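Long-range contact in Rho GTPase-activating protein 15 (Homo sapiens, PDB 3BYI), which activates the intrinsic GTP hydrolysis of Rho-type GTPases, with activity toward RAC1, and so returns them to their inactive GDP-bound state: residues Leu63-Lys68 and Ile89-Gly94. Residues are numbered along the deposited sequence; the frame is centred on the assembly and turned at random.
Sequences LATIQK and IHVVTG
Ile66 and Val91 run alongside each other, pointing opposite ways, where the N-terminal parts of helices 63-74 and 89-102 meet, with Ile66 CG1 3.8 Å from Val91 CG1. The same Ile66 CG1 rests 3.5 Å from Val91 O, so the isoleucine packs on backbone as well as on the valine branch. With CG1 beside the backbone N (chi1 -67°) and the chain extended beyond it (chi2 164°), Ile66 CD1 reaches Gly94, 3.8 Å from its CA; Gly94 has no side chain, and the methyl lies directly against its main chain. On the Thr65 side the valine is met nearly at right angles: Val91 CG2 sits 3.9 Å from Thr65 CB, and Thr65 CG2 is the same 3.9 Å from Val91 CG1. The side chains meet through carbon atoms alone. Within the second helix, His90 O accepts from both Gly94 N and Thr93 OG1 on one face of its carbonyl plane, the hydroxyl at 2.9 Å. Further along, Ala95 and Met98 also touch Ile66. The segment axes approach to 9.1 Å and cross at -60°, an oblique helix-helix packing in the all-helical RhoGAP domain, with the His90 side chain about 7 Å from that of Arg58, the predicted arginine finger.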
ATOM      1  N   LEU A  63      -0.987  17.670   0.090  1.00 43.38           N
ATOM      2  CA  LEU A  63      -1.830  16.882   0.984  1.00 40.13           C
ATOM      3  C   LEU A  63      -3.277  17.361   0.917  1.00 41.04           C
ATOM      4  O   LEU A  63      -4.215  16.548   0.948  1.00 39.58           O
ATOM      5  CB  LEU A  63      -1.307  16.862   2.397  1.00 41.04           C
ATOM      6  CG  LEU A  63      -1.981  15.890   3.372  1.00 43.26           C
ATOM      7  CD1 LEU A  63      -2.031  14.460   2.841  1.00 41.18           C
ATOM      8  CD2 LEU A  63      -1.225  15.937   4.675  1.00 38.95           C
ATOM      9  N   ALA A  64      -3.468  18.670   0.771  1.00 40.12           N
ATOM     10  CA  ALA A  64      -4.825  19.211   0.555  1.00 40.27           C
ATOM     11  C   ALA A  64      -5.516  18.601  -0.683  1.00 40.57           C
ATOM     12  O   ALA A  64      -6.704  18.338  -0.650  1.00 39.98           O
ATOM     13  CB  ALA A  64      -4.777  20.717   0.427  1.00 37.46           C
ATOM     14  N   THR A  65      -4.768  18.369  -1.769  1.00 41.02           N
ATOM     15  CA  THR A  65      -5.315  17.720  -2.961  1.00 40.41           C
ATOM     16  C   THR A  65      -5.520  16.234  -2.735  1.00 41.24           C
ATOM     17  O   THR A  65      -6.493  15.679  -3.226  1.00 42.68           O
ATOM     18  CB  THR A  65      -4.431  17.932  -4.236  1.00 42.20           C
ATOM     19  OG1 THR A  65      -4.101  19.320  -4.351  1.00 42.37           O
ATOM     20  CG2 THR A  65      -5.175  17.501  -5.494  1.00 39.78           C
ATOM     21  N   ILE A  66      -4.600  15.578  -2.023  1.00 43.19           N
ATOM     22  CA  ILE A  66      -4.798  14.173  -1.625  1.00 41.26           C
ATOM     23  C   ILE A  66      -6.071  14.027  -0.802  1.00 44.64           C
ATOM     24  O   ILE A  66      -6.853  13.103  -1.012  1.00 45.40           O
ATOM     25  CB  ILE A  66      -3.626  13.631  -0.813  1.00 44.29           C
ATOM     26  CG1 ILE A  66      -2.379  13.554  -1.719  1.00 42.59           C
ATOM     27  CG2 ILE A  66      -3.991  12.264  -0.205  1.00 38.68           C
ATOM     28  CD1 ILE A  66      -1.042  13.395  -0.981  1.00 37.74           C
ATOM     29  N   GLN A  67      -6.283  14.945   0.137  1.00 45.15           N
ATOM     30  CA  GLN A  67      -7.445  14.895   1.008  1.00 43.10           C
ATOM     31  C   GLN A  67      -8.744  15.021   0.198  1.00 44.10           C
ATOM     32  O   GLN A  67      -9.747  14.358   0.501  1.00 42.81           O
ATOM     33  CB  GLN A  67      -7.337  15.958   2.115  1.00 41.28           C
ATOM     34  CG  GLN A  67      -6.254  15.645   3.183  1.00 45.22           C
ATOM     35  CD  GLN A  67      -6.625  14.486   4.160  1.00 39.07           C
ATOM     36  OE1 GLN A  67      -7.471  13.675   3.852  1.00 52.99           O
ATOM     37  NE2 GLN A  67      -5.988  14.435   5.322  1.00 44.76           N
ATOM     38  N   LYS A  68      -8.733  15.848  -0.851  1.00 44.56           N
ATOM     39  CA  LYS A  68      -9.896  15.944  -1.758  1.00 47.15           C
ATOM     40  C   LYS A  68     -10.084  14.694  -2.594  1.00 45.39           C
ATOM     41  O   LYS A  68     -11.211  14.323  -2.914  1.00 46.77           O
ATOM     42  CB  LYS A  68      -9.742  17.068  -2.778  1.00 47.32           C
ATOM     43  CG  LYS A  68      -9.757  18.448  -2.236  1.00 56.33           C
ATOM     44  CD  LYS A  68      -9.443  19.455  -3.305  1.00 50.87           C
ATOM     45  CE  LYS A  68      -9.722  20.865  -2.809  1.00 63.54           C
ATOM     46  NZ  LYS A  68      -9.087  21.848  -3.725  1.00 69.38           N
ATOM     47  N   ILE A  89       1.289  13.393 -10.309  1.00 40.11           N
ATOM     48  CA  ILE A  89       1.233  11.953  -9.976  1.00 41.41           C
ATOM     49  C   ILE A  89       1.628  11.676  -8.524  1.00 42.09           C
ATOM     50  O   ILE A  89       1.378  10.581  -8.008  1.00 45.36           O
ATOM     51  CB  ILE A  89       2.102  11.101 -10.931  1.00 38.50           C
ATOM     52  CG1 ILE A  89       1.762   9.616 -10.802  1.00 35.73           C
ATOM     53  CG2 ILE A  89       3.621  11.393 -10.724  1.00 31.64           C
ATOM     54  CD1 ILE A  89       0.360   9.241 -11.196  1.00 29.92           C
ATOM     55  N   HIS A  90       2.259  12.638  -7.865  1.00 42.75           N
ATOM     56  CA  HIS A  90       2.585  12.475  -6.455  1.00 42.57           C
ATOM     57  C   HIS A  90       1.349  12.568  -5.529  1.00 40.38           C
ATOM     58  O   HIS A  90       1.368  12.060  -4.417  1.00 41.34           O
ATOM     59  CB  HIS A  90       3.632  13.494  -6.034  1.00 43.31           C
ATOM     60  CG  HIS A  90       4.915  13.392  -6.785  1.00 44.15           C
ATOM     61  ND1 HIS A  90       5.659  12.233  -6.818  1.00 36.01           N
ATOM     62  CD2 HIS A  90       5.592  14.303  -7.529  1.00 40.72           C
ATOM     63  CE1 HIS A  90       6.755  12.443  -7.534  1.00 39.94           C
ATOM     64  NE2 HIS A  90       6.735  13.688  -7.978  1.00 41.88           N
ATOM     65  N   VAL A  91       0.292  13.239  -5.980  1.00 41.42           N
ATOM     66  CA  VAL A  91      -1.006  13.199  -5.294  1.00 41.29           C
ATOM     67  C   VAL A  91      -1.598  11.765  -5.333  1.00 41.42           C
ATOM     68  O   VAL A  91      -2.198  11.296  -4.359  1.00 41.83           O
ATOM     69  CB  VAL A  91      -2.030  14.255  -5.883  1.00 42.58           C
ATOM     70  CG1 VAL A  91      -3.467  14.011  -5.357  1.00 40.75           C
ATOM     71  CG2 VAL A  91      -1.581  15.675  -5.596  1.00 31.90           C
ATOM     72  N   VAL A  92      -1.383  11.066  -6.449  1.00 41.91           N
ATOM     73  CA  VAL A  92      -1.875   9.683  -6.642  1.00 41.42           C
ATOM     74  C   VAL A  92      -1.092   8.728  -5.759  1.00 40.84           C
ATOM     75  O   VAL A  92      -1.679   7.903  -5.031  1.00 41.01           O
ATOM     76  CB  VAL A  92      -1.828   9.274  -8.137  1.00 42.81           C
ATOM     77  CG1 VAL A  92      -2.149   7.795  -8.346  1.00 38.74           C
ATOM     78  CG2 VAL A  92      -2.766  10.174  -8.940  1.00 41.02           C
ATOM     79  N   THR A  93       0.237   8.830  -5.800  1.00 42.64           N
ATOM     80  CA  THR A  93       1.052   7.979  -4.952  1.00 40.18           C
ATOM     81  C   THR A  93       0.744   8.237  -3.488  1.00 41.68           C
ATOM     82  O   THR A  93       0.657   7.303  -2.728  1.00 42.71           O
ATOM     83  CB  THR A  93       2.547   8.189  -5.139  1.00 41.03           C
ATOM     84  OG1 THR A  93       2.843   9.540  -4.811  1.00 41.75           O
ATOM     85  CG2 THR A  93       3.016   7.823  -6.577  1.00 37.90           C
ATOM     86  N   GLY A  94       0.604   9.514  -3.106  1.00 42.62           N
ATOM     87  CA  GLY A  94       0.255   9.884  -1.739  1.00 41.87           C
ATOM     88  C   GLY A  94      -1.081   9.341  -1.269  1.00 41.85           C
ATOM     89  O   GLY A  94      -1.215   8.907  -0.145  1.00 44.70           O
TER